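PDB 6IKX: UTP--glucose-1-phosphate uridylyltransferase from Acinetobacter baumannii, which catalyses the formation of UDP-alpha-D-glucose and diphosphate from UTP and alpha-D-glucose 1-phosphate. Local coordinates for residues S58-S61 and I62-F66; R68-E71 and L72-L76; Q140-L143 and S144-I147; I216-L219 and L220-T223; T255-C258 and G259-L262. The protein carries 1 engineered substitution. All blocks are in the same frame, centred on the assembly; numbering follows the deposited sequence.

Contact 1 of 5, residues S58-S61 and I62-F66; sequences SKAS and IENYF
Lys-59 and Ile-62 meet at the start of helix 60-65, the short helix that follows strand 50-55 in the nucleotide-binding GT-A fold. CD1 of Ile-62 comes alongside the root of the lysine side chain, 3.9 Å from Lys-59 CB. With CG1 of Ile-62 anti to its own carbonyl carbon (chi1 -54°) and the chain extended beyond it, the isoleucine lies back along the Lys-59 carbonyl, whose O accepts from Ile-62 N at 3.1 Å. Beyond CB, Lys-59 turns away from the helix, bent at chi2 and again at chi4, and carries NZ to the glycine-rich loop, where it bonds Val-9 O; it also forms a salt bridge with Glu-26 and stands close to Lys-25, a residue of the UTP site. The lysine thus links the start of the helix to the loop that receives the nucleotide.

The next carbonyl is used differently. Ala-60 O takes Asn-64 N at 2.9 Å, the donor nearly in line with the C=O, and the asparagine side chain folds back over the same oxygen. Its amide makes no bond there, since its N-H directions do not suit Ala-60 O, 3.4 Å from ND2; OD1 is instead held by Arg-102 of the third subunit. Glu-63, bent at chi2, reaches back so that OE1 lies 3.3 Å from Lys-59 O, a close approach of two acceptors. Tyr-65 swings outward to Glu-37 through its OH, while its CD2 lies over one face of the Phe-66 ring, 3.7 Å above the plane and offset toward the rim.

Contact 2 of 5, residues R68-E71 and L72-L76; sequences RNFE and LETTL
The N-terminal turn of helix 70-78, with Asn-69 at the N-cap position, is joined to the chain before it by a salt bridge from Arg-68 to Glu-73. NH2 of Arg-68 lies 3.0 Å from Glu-73 OE1, but the oxygen sits over a face of the guanidinium, so the pair is held by charge alone, away from the directions of the N-H bonds. The arginine bends at chi3 (79°), which lays its head across the carboxylate with the two planes 29° apart; NH1 turns to Thr-89 OG1. The other oxygen, Glu-73 OE2, receives a weak bond from Asn-69 N, and a water spans the same two atoms. Glu-73 N returns to Asn-69 O at 3.2 Å, so the glutamate meets the cap residue with both its backbone and its side chain.

On another side of the helix, Thr-74 CG2 rests over a face of the Phe-70 ring in a CH-pi contact, though this methyl also lies too close to Phe-70 O and its position is doubtful. Glu-71 O accepts two donors from one residue: Thr-75 N at 3.2 Å and Thr-75 OG1 at 2.8 Å. Lying against the N-cap, the Glu-73 carboxylate is probably favoured by the positive end of the helix and is further balanced by Arg-68.

Contact 3 of 5, residues Q140-L143 and S144-I147; sequences QNDL and SRMI. With SO4 (sulfate ion), chain I.
Arg-145 presents the edge of its guanidinium to the backbone of Gln-140, gripping one carbonyl with two nitrogens. NE and NH2 of Arg-145 stand 2.9 and 2.8 Å from Gln-140 O, which lies close to the guanidinium plane. Relative to the carbonyl the two donors differ: NH2 is in its plane, on a lone pair, whereas NE is 42° above it. The extended Gln-140 side chain runs beneath the arginine and sets NE2 over the centre of one guanidinium face, 4.1 Å from the plane, with amide and guanidinium turned 37° apart. Its other amide atom, OE1, is 2.7 Å from Ser-144 OG.

These side chains flank the start of helix 142-153, where Asn-141 is the N-cap. Asn-141 has CG between its backbone N and carbonyl carbon (chi1 75°), which folds OD1 back to accept from Ser-144 N at 2.9 Å; its ND2 bonds Glu-42 O. Asp-142 points off the other way, to the backbone N of Gln-252 and of Gly-253 and to Tyr-249 OH. One turn along the helix, Ile-147 CD1 packs against Leu-143 CG at 3.7 Å, while Met-146 lies on strands 156-162, 209-212 and 246-250. At the outer edge of the guanidinium, Arg-145 NH1 makes a weak bond of 3.4 Å to O1 of a sulfate ion, probably from the crystallisation liquor.

Contact 4 of 5, residues I216-L219 and L220-T223; sequences IMQL and LENT
Leu-220 folds back on Ile-216 on the buried side of the short helix 216-220, where the chain leaves the helix through a type I beta turn from Leu-220 to Thr-223. The tight part is Leu-220 against the Ile-216 carbonyl and the neighbouring helices: Leu-220 CG lies 3.4 Å from Ile-216 O, the same oxygen that accepts Leu-220 N at 2.9 Å. The side chains of the two residues only graze each other, with CD1 of the leucine 4.5 Å from Ile-216 CG2. Thr-223 belongs to this buried side as well: its methyl CG2 sits 3.4 Å from Leu-219 O.

The exposed side is held by polar atoms. Asn-222 turns its side chain back onto the last turn, CG anti to its carbonyl carbon (chi1 -75°), and ND2 gives Gln-218 O a nearly straight bond of 2.8 Å, with the oxygen in the amide plane. The backbone N of Asn-222 goes instead to Leu-219 O at 2.9 Å, so the side-chain amide supplies the donor for Gln-218 O as the helix ends. Next to it, Gln-218 and Glu-221 run side by side in the same direction, but NE2 and OE1 stay 3.8 Å apart and their flat ends are turned 72° from each other.

Glu-221 OE2 finds its charge partner in Lys-117, at the start of helix 117-120. Leu-220 is wedged between helices 109-115 and 233-240, and Ile-216 and Met-217 lie on Phe-125 of strand 125-128.

Contact 5 of 5, residues T255-C258 and G259-L262; sequences TFDC and GSKL
Asp-257 and Ser-260 face each other across the tight bend between strand 254-257 and helix 261-273. The carboxylate of Asp-257 lies over the bend: OD2 is 3.4 Å from Ser-260 CB, and OD1 is 3.6 Å from Gly-259 N. Ser-260 OG stands 3.5 Å from Asp-257 O and somewhat farther from OD2, so CB and OG of the serine both lie against the aspartate. What brings the carboxylate here is its torsion: CG is anti to the backbone N (chi1 177°), carrying the group forward along the chain to Gly-259. The glycine, having no side chain, lets the carboxylate come close to its CA, with OD1 at 3.9 Å.

Further out, strand pairing fixes the aspartate's backbone, since Phe-256 and Cys-258 on its two sides make backbone bonds with Leu-133 and Asp-131. The side chains of these two neighbours also pack on helix 261-273, Cys-258 against Ala-267 and Phe-256 against the rings of His-270 and Tyr-271. Beyond the bend, Lys-261 extends over Phe-16 and Pro-18 and packs on Leu-278 of the second subunit. Asp-257 OD1 forms a long, weak ion pair with Arg-15, and Gly-259 is close to Asp-131; both partners bind UTP, which places this strand-to-helix bend at the border of the nucleotide site.

How the contacts relate
All five contacts are local and follow one another in series along the chain, none nesting in or crossing another. Contacts 1 and 2 adjoin in sequence, on the consecutive helices 60-65 and 70-78, with centres about 16 Å apart; both touch the second subunit. Contact 3 opens helix 142-153 across the chain's centre from contact 1. Contact 4 closes helix 216-220 and turns the chain toward helix 233-240, about 26 Å from contact 3 between centres. Contact 5 joins strand 254-257 to helix 261-273; its nearest atoms are about 7 Å from contact 3, and it again meets the second subunit. Contacts 1 and 5 adjoin different parts of the nucleotide site.

Contact 1 of 5, residues S58-S61 and I62-F66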
# COMPACT_ATOMS: atom_id res chain seq x y z
N SER A 58 7.05 2.03 4.34
CA SER A 58 5.93 3.01 4.21
C SER A 58 6.08 3.92 2.97
O SER A 58 5.23 4.75 2.79
CB SER A 58 5.81 3.87 5.45
OG SER A 58 6.86 4.82 5.50
N LYS A 59 7.12 3.78 2.15
CA LYS A 59 7.52 4.80 1.14
C LYS A 59 7.33 4.30 -0.32
O LYS A 59 8.14 4.77 -1.20
CB LYS A 59 9.01 5.14 1.31
CG LYS A 59 9.47 5.63 2.67
CD LYS A 59 8.92 6.97 3.11
CE LYS A 59 9.57 7.49 4.37
NZ LYS A 59 10.54 8.57 4.08
N ALA A 60 6.35 3.42 -0.59
CA ALA A 60 6.03 2.90 -1.94
C ALA A 60 5.73 4.06 -2.89
O ALA A 60 6.13 3.99 -4.03
CB ALA A 60 4.87 1.96 -1.89
N SER A 61 5.07 5.12 -2.43
CA SER A 61 4.64 6.21 -3.34
C SER A 61 5.87 6.88 -3.97
O SER A 61 5.73 7.50 -5.03
CB SER A 61 3.76 7.18 -2.62
OG SER A 61 4.47 7.87 -1.62
N ILE A 62 7.04 6.79 -3.35
CA ILE A 62 8.29 7.34 -3.97
C ILE A 62 8.66 6.48 -5.19
O ILE A 62 8.99 7.04 -6.22
CB ILE A 62 9.45 7.42 -2.95
CG1 ILE A 62 9.09 8.20 -1.68
CG2 ILE A 62 10.68 8.01 -3.63
CD1 ILE A 62 10.23 8.33 -0.67
N GLU A 63 8.73 5.17 -5.03
CA GLU A 63 9.03 4.22 -6.13
C GLU A 63 7.96 4.37 -7.21
O GLU A 63 8.30 4.28 -8.42
CB GLU A 63 9.10 2.80 -5.60
CG GLU A 63 10.36 2.57 -4.79
CD GLU A 63 10.17 1.76 -3.51
OE1 GLU A 63 10.10 2.39 -2.40
OE2 GLU A 63 10.13 0.52 -3.62
N ASN A 64 6.71 4.60 -6.81
CA ASN A 64 5.56 4.62 -7.74
C ASN A 64 5.65 5.90 -8.60
O ASN A 64 5.32 5.82 -9.80
CB ASN A 64 4.24 4.42 -7.00
CG ASN A 64 4.09 3.00 -6.50
OD1 ASN A 64 4.70 2.08 -7.04
ND2 ASN A 64 3.24 2.80 -5.49
N TYR A 65 6.20 6.97 -8.05
CA TYR A 65 6.39 8.25 -8.76
C TYR A 65 7.29 8.04 -9.99
O TYR A 65 7.08 8.77 -10.99
CB TYR A 65 6.86 9.34 -7.79
CG TYR A 65 6.78 10.73 -8.39
CD1 TYR A 65 5.57 11.37 -8.54
CD2 TYR A 65 7.92 11.32 -8.95
CE1 TYR A 65 5.48 12.60 -9.17
CE2 TYR A 65 7.85 12.55 -9.58
CZ TYR A 65 6.63 13.18 -9.69
OH TYR A 65 6.55 14.39 -10.27
N PHE A 66 8.26 7.11 -9.95
CA PHE A 66 9.27 6.97 -11.05
C PHE A 66 8.95 5.76 -11.92
O PHE A 66 9.77 5.46 -12.78
CB PHE A 66 10.69 6.95 -10.48
CG PHE A 66 11.06 8.26 -9.82
CD1 PHE A 66 11.39 9.36 -10.58
CD2 PHE A 66 10.98 8.41 -8.45
CE1 PHE A 66 11.65 10.59 -9.99
CE2 PHE A 66 11.29 9.61 -7.85
CZ PHE A 66 11.62 10.71 -8.62

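Contact 2 of 5, residues R68-E71 and L72-L76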
# COMPACT_ATOMS: atom_id res chain seq x y z
N ARG A 68 5.56 3.55 -14.11
CA ARG A 68 4.33 3.82 -14.90
C ARG A 68 3.11 3.38 -14.09
O ARG A 68 3.20 2.49 -13.23
CB ARG A 68 4.47 3.19 -16.28
CG ARG A 68 5.30 4.10 -17.18
CD ARG A 68 5.89 3.45 -18.40
NE ARG A 68 4.91 3.29 -19.46
CZ ARG A 68 4.22 4.28 -19.98
NH1 ARG A 68 4.34 5.52 -19.53
NH2 ARG A 68 3.34 4.02 -20.92
N ASN A 69 2.00 4.03 -14.35
CA ASN A 69 0.71 3.79 -13.67
C ASN A 69 -0.35 3.50 -14.76
O ASN A 69 -0.75 4.41 -15.49
CB ASN A 69 0.44 4.99 -12.76
CG ASN A 69 -0.93 4.92 -12.12
OD1 ASN A 69 -1.23 5.73 -11.25
ND2 ASN A 69 -1.74 3.96 -12.53
N PHE A 70 -0.80 2.26 -14.85
CA PHE A 70 -1.73 1.82 -15.92
C PHE A 70 -3.02 2.65 -15.89
O PHE A 70 -3.25 3.38 -16.84
CB PHE A 70 -2.00 0.33 -15.83
CG PHE A 70 -2.73 -0.19 -17.03
CD1 PHE A 70 -2.06 -0.36 -18.24
CD2 PHE A 70 -4.10 -0.43 -16.99
CE1 PHE A 70 -2.73 -0.82 -19.35
CE2 PHE A 70 -4.76 -0.91 -18.10
CZ PHE A 70 -4.08 -1.10 -19.28
N GLU A 71 -3.75 2.62 -14.78
CA GLU A 71 -5.06 3.31 -14.61
C GLU A 71 -4.88 4.81 -14.83
O GLU A 71 -5.82 5.45 -15.29
CB GLU A 71 -5.67 3.05 -13.24
CG GLU A 71 -7.11 3.49 -13.11
CD GLU A 71 -7.86 2.96 -11.89
OE1 GLU A 71 -7.27 2.15 -11.12
OE2 GLU A 71 -9.05 3.33 -11.71
N LEU A 72 -3.76 5.40 -14.44
CA LEU A 72 -3.68 6.88 -14.51
C LEU A 72 -3.60 7.30 -15.99
O LEU A 72 -4.27 8.26 -16.39
CB LEU A 72 -2.47 7.39 -13.74
CG LEU A 72 -2.30 8.90 -13.83
CD1 LEU A 72 -3.58 9.60 -13.35
CD2 LEU A 72 -1.07 9.37 -13.06
N GLU A 73 -2.78 6.58 -16.73
CA GLU A 73 -2.46 6.83 -18.15
C GLU A 73 -3.73 6.63 -18.99
O GLU A 73 -4.07 7.56 -19.73
CB GLU A 73 -1.28 5.92 -18.56
CG GLU A 73 0.03 6.46 -18.02
CD GLU A 73 1.20 5.50 -18.06
OE1 GLU A 73 1.19 4.57 -18.89
OE2 GLU A 73 2.12 5.70 -17.27
N THR A 74 -4.46 5.54 -18.78
CA THR A 74 -5.66 5.28 -19.59
C THR A 74 -6.72 6.33 -19.24
O THR A 74 -7.36 6.81 -20.17
CB THR A 74 -6.11 3.82 -19.62
OG1 THR A 74 -7.49 3.90 -19.27
CG2 THR A 74 -5.33 2.86 -18.76
N THR A 75 -6.83 6.79 -18.00
CA THR A 75 -7.70 7.94 -17.67
C THR A 75 -7.27 9.13 -18.53
O THR A 75 -8.16 9.75 -19.10
CB THR A 75 -7.66 8.32 -16.19
OG1 THR A 75 -8.01 7.19 -15.39
CG2 THR A 75 -8.60 9.47 -15.86
N LEU A 76 -5.95 9.42 -18.60
CA LEU A 76 -5.37 10.59 -19.31
C LEU A 76 -5.59 10.49 -20.83
O LEU A 76 -5.75 11.55 -21.47
CB LEU A 76 -3.86 10.71 -19.04
CG LEU A 76 -3.43 11.33 -17.71
CD1 LEU A 76 -1.91 11.37 -17.61
CD2 LEU A 76 -3.96 12.74 -17.56
O HOH W 1 2.78 6.99 -15.19

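Contact 3 of 5, residues Q140-L143 and S144-I147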
# COMPACT_ATOMS: atom_id res chain seq x y z
N GLN A 140 25.19 25.33 -14.55
CA GLN A 140 25.85 24.06 -14.15
C GLN A 140 25.65 23.86 -12.64
O GLN A 140 26.18 24.68 -11.85
CB GLN A 140 27.35 24.00 -14.51
CG GLN A 140 27.96 22.63 -14.22
CD GLN A 140 29.47 22.51 -14.35
OE1 GLN A 140 30.03 21.43 -14.14
NE2 GLN A 140 30.13 23.61 -14.66
N ASN A 141 24.90 22.82 -12.25
CA ASN A 141 24.51 22.65 -10.82
C ASN A 141 25.77 22.32 -10.01
O ASN A 141 26.76 21.85 -10.61
CB ASN A 141 23.29 21.72 -10.67
CG ASN A 141 23.54 20.25 -10.86
OD1 ASN A 141 24.66 19.77 -10.70
ND2 ASN A 141 22.47 19.53 -11.15
N ASP A 142 25.76 22.69 -8.73
CA ASP A 142 26.83 22.38 -7.75
C ASP A 142 27.16 20.87 -7.73
O ASP A 142 28.33 20.54 -7.53
CB ASP A 142 26.44 22.82 -6.34
CG ASP A 142 26.39 24.33 -6.15
OD1 ASP A 142 27.39 24.99 -6.47
OD2 ASP A 142 25.34 24.82 -5.65
N LEU A 143 26.21 19.96 -7.88
CA LEU A 143 26.56 18.52 -7.77
C LEU A 143 27.52 18.14 -8.90
O LEU A 143 28.41 17.30 -8.68
CB LEU A 143 25.33 17.62 -7.81
CG LEU A 143 25.69 16.14 -7.73
CD1 LEU A 143 26.33 15.80 -6.39
CD2 LEU A 143 24.48 15.26 -7.96
N SER A 144 27.30 18.70 -10.09
CA SER A 144 28.12 18.42 -11.29
C SER A 144 29.50 19.06 -11.09
O SER A 144 30.52 18.36 -11.31
CB SER A 144 27.41 18.90 -12.51
OG SER A 144 28.29 19.54 -13.40
N ARG A 145 29.56 20.32 -10.68
CA ARG A 145 30.84 20.98 -10.35
C ARG A 145 31.62 20.08 -9.39
O ARG A 145 32.80 19.81 -9.64
CB ARG A 145 30.64 22.31 -9.64
CG ARG A 145 30.46 23.47 -10.59
CD ARG A 145 29.75 24.56 -9.84
NE ARG A 145 28.80 25.14 -10.75
CZ ARG A 145 29.09 26.11 -11.58
NH1 ARG A 145 30.30 26.62 -11.61
NH2 ARG A 145 28.15 26.57 -12.39
N MET A 146 30.95 19.68 -8.31
CA MET A 146 31.56 18.91 -7.19
C MET A 146 32.01 17.52 -7.66
O MET A 146 33.06 17.09 -7.20
CB MET A 146 30.58 18.82 -6.02
CG MET A 146 31.11 18.00 -4.88
SD MET A 146 30.22 18.27 -3.35
CE MET A 146 29.20 16.80 -3.29
N ILE A 147 31.26 16.82 -8.52
CA ILE A 147 31.64 15.48 -9.07
C ILE A 147 32.93 15.65 -9.90
O ILE A 147 33.89 14.84 -9.74
CB ILE A 147 30.48 14.82 -9.87
CG1 ILE A 147 29.36 14.37 -8.92
CG2 ILE A 147 30.95 13.65 -10.74
CD1 ILE A 147 28.05 14.00 -9.58
S SO4 I . 30.52 30.21 -13.79
O1 SO4 I . 30.30 28.84 -14.19
O2 SO4 I . 30.71 31.01 -14.97
O3 SO4 I . 31.70 30.28 -12.97
O4 SO4 I . 29.38 30.71 -13.05

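Contact 4 of 5, residues I216-L219 and L220-T223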
# COMPACT_ATOMS: atom_id res chain seq x y z
N ILE A 216 34.36 3.64 1.53
CA ILE A 216 33.56 4.23 2.64
C ILE A 216 32.68 3.14 3.26
O ILE A 216 32.34 3.31 4.40
CB ILE A 216 32.68 5.42 2.19
CG1 ILE A 216 32.37 6.42 3.30
CG2 ILE A 216 31.39 4.90 1.57
CD1 ILE A 216 33.57 6.97 4.05
N MET A 217 32.32 2.10 2.51
CA MET A 217 31.37 1.05 2.97
C MET A 217 32.03 0.15 4.00
O MET A 217 31.29 -0.34 4.89
CB MET A 217 30.86 0.18 1.82
CG MET A 217 30.04 0.93 0.80
SD MET A 217 28.38 1.33 1.37
CE MET A 217 27.89 2.37 0.00
N GLN A 218 33.33 -0.11 3.87
CA GLN A 218 34.09 -0.96 4.83
C GLN A 218 34.44 -0.10 6.03
O GLN A 218 34.47 -0.62 7.16
CB GLN A 218 35.37 -1.52 4.21
CG GLN A 218 35.14 -2.83 3.48
CD GLN A 218 34.45 -2.60 2.16
OE1 GLN A 218 34.83 -1.70 1.42
NE2 GLN A 218 33.43 -3.40 1.88
N LEU A 219 34.66 1.17 5.77
CA LEU A 219 34.78 2.15 6.86
C LEU A 219 33.48 2.16 7.67
O LEU A 219 33.58 2.08 8.92
CB LEU A 219 35.13 3.51 6.27
CG LEU A 219 36.50 3.58 5.59
CD1 LEU A 219 36.85 5.02 5.18
CD2 LEU A 219 37.59 3.01 6.48
N LEU A 220 32.29 2.26 7.05
CA LEU A 220 30.98 2.32 7.78
C LEU A 220 30.77 1.01 8.57
O LEU A 220 30.16 1.08 9.64
CB LEU A 220 29.82 2.59 6.82
CG LEU A 220 29.68 4.04 6.34
CD1 LEU A 220 28.81 4.12 5.12
CD2 LEU A 220 29.12 4.96 7.41
N GLU A 221 31.27 -0.13 8.08
CA GLU A 221 31.16 -1.44 8.78
C GLU A 221 32.04 -1.44 10.04
O GLU A 221 31.93 -2.39 10.80
CB GLU A 221 31.55 -2.60 7.85
CG GLU A 221 30.43 -3.00 6.92
CD GLU A 221 30.75 -3.91 5.74
OE1 GLU A 221 31.91 -3.99 5.32
OE2 GLU A 221 29.79 -4.52 5.21
N ASN A 222 32.88 -0.42 10.26
CA ASN A 222 33.93 -0.43 11.33
C ASN A 222 33.89 0.85 12.17
O ASN A 222 34.90 1.15 12.81
CB ASN A 222 35.31 -0.69 10.72
CG ASN A 222 35.49 -2.14 10.32
OD1 ASN A 222 35.76 -2.97 11.17
ND2 ASN A 222 35.29 -2.46 9.05
N THR A 223 32.75 1.55 12.21
CA THR A 223 32.59 2.81 12.98
C THR A 223 32.24 2.51 14.44
O THR A 223 31.13 2.06 14.73
CB THR A 223 31.50 3.73 12.41
OG1 THR A 223 30.26 3.03 12.49
CG2 THR A 223 31.79 4.15 10.99

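Contact 5 of 5, residues T255-C258 and G259-L262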
# COMPACT_ATOMS: atom_id res chain seq x y z
N THR A 255 20.37 26.54 -1.01
CA THR A 255 19.72 25.34 -0.40
C THR A 255 18.37 25.72 0.20
O THR A 255 18.18 26.90 0.49
CB THR A 255 20.63 24.65 0.62
OG1 THR A 255 20.61 25.37 1.84
CG2 THR A 255 22.05 24.54 0.11
N PHE A 256 17.48 24.74 0.35
CA PHE A 256 16.18 24.87 1.07
C PHE A 256 15.96 23.61 1.87
O PHE A 256 16.00 22.51 1.28
CB PHE A 256 15.01 25.08 0.12
CG PHE A 256 15.19 26.24 -0.83
CD1 PHE A 256 15.88 26.07 -2.02
CD2 PHE A 256 14.67 27.48 -0.54
CE1 PHE A 256 16.06 27.15 -2.88
CE2 PHE A 256 14.84 28.55 -1.40
CZ PHE A 256 15.55 28.38 -2.57
N ASP A 257 15.80 23.77 3.18
CA ASP A 257 15.60 22.63 4.09
C ASP A 257 14.09 22.41 4.20
O ASP A 257 13.47 23.19 4.93
CB ASP A 257 16.31 22.86 5.43
CG ASP A 257 16.06 21.72 6.40
OD1 ASP A 257 15.97 20.57 5.94
OD2 ASP A 257 15.92 21.99 7.59
N CYS A 258 13.55 21.43 3.46
CA CYS A 258 12.11 21.07 3.41
C CYS A 258 11.74 20.25 4.64
O CYS A 258 10.61 20.42 5.14
CB CYS A 258 11.76 20.38 2.11
SG CYS A 258 12.03 21.52 0.73
N GLY A 259 12.67 19.46 5.17
CA GLY A 259 12.51 18.78 6.47
C GLY A 259 11.97 19.71 7.54
O GLY A 259 11.47 19.18 8.55
N SER A 260 12.08 21.04 7.36
CA SER A 260 11.65 22.07 8.35
C SER A 260 10.61 23.04 7.73
O SER A 260 10.99 23.86 6.85
CB SER A 260 12.85 22.82 8.86
OG SER A 260 12.90 24.11 8.27
N LYS A 261 9.36 22.98 8.23
CA LYS A 261 8.15 23.73 7.77
C LYS A 261 8.46 25.14 7.23
O LYS A 261 7.86 25.53 6.20
CB LYS A 261 7.11 23.76 8.89
CG LYS A 261 6.50 22.40 9.25
CD LYS A 261 5.51 22.41 10.40
CE LYS A 261 5.01 21.02 10.76
NZ LYS A 261 3.92 21.04 11.78
N LEU A 262 9.36 25.93 7.82
CA LEU A 262 9.62 27.31 7.29
C LEU A 262 10.52 27.31 6.03
O LEU A 262 10.34 28.18 5.14
CB LEU A 262 10.23 28.15 8.42
CG LEU A 262 10.02 29.65 8.28
CD1 LEU A 262 8.52 30.01 8.33
CD2 LEU A 262 10.79 30.39 9.36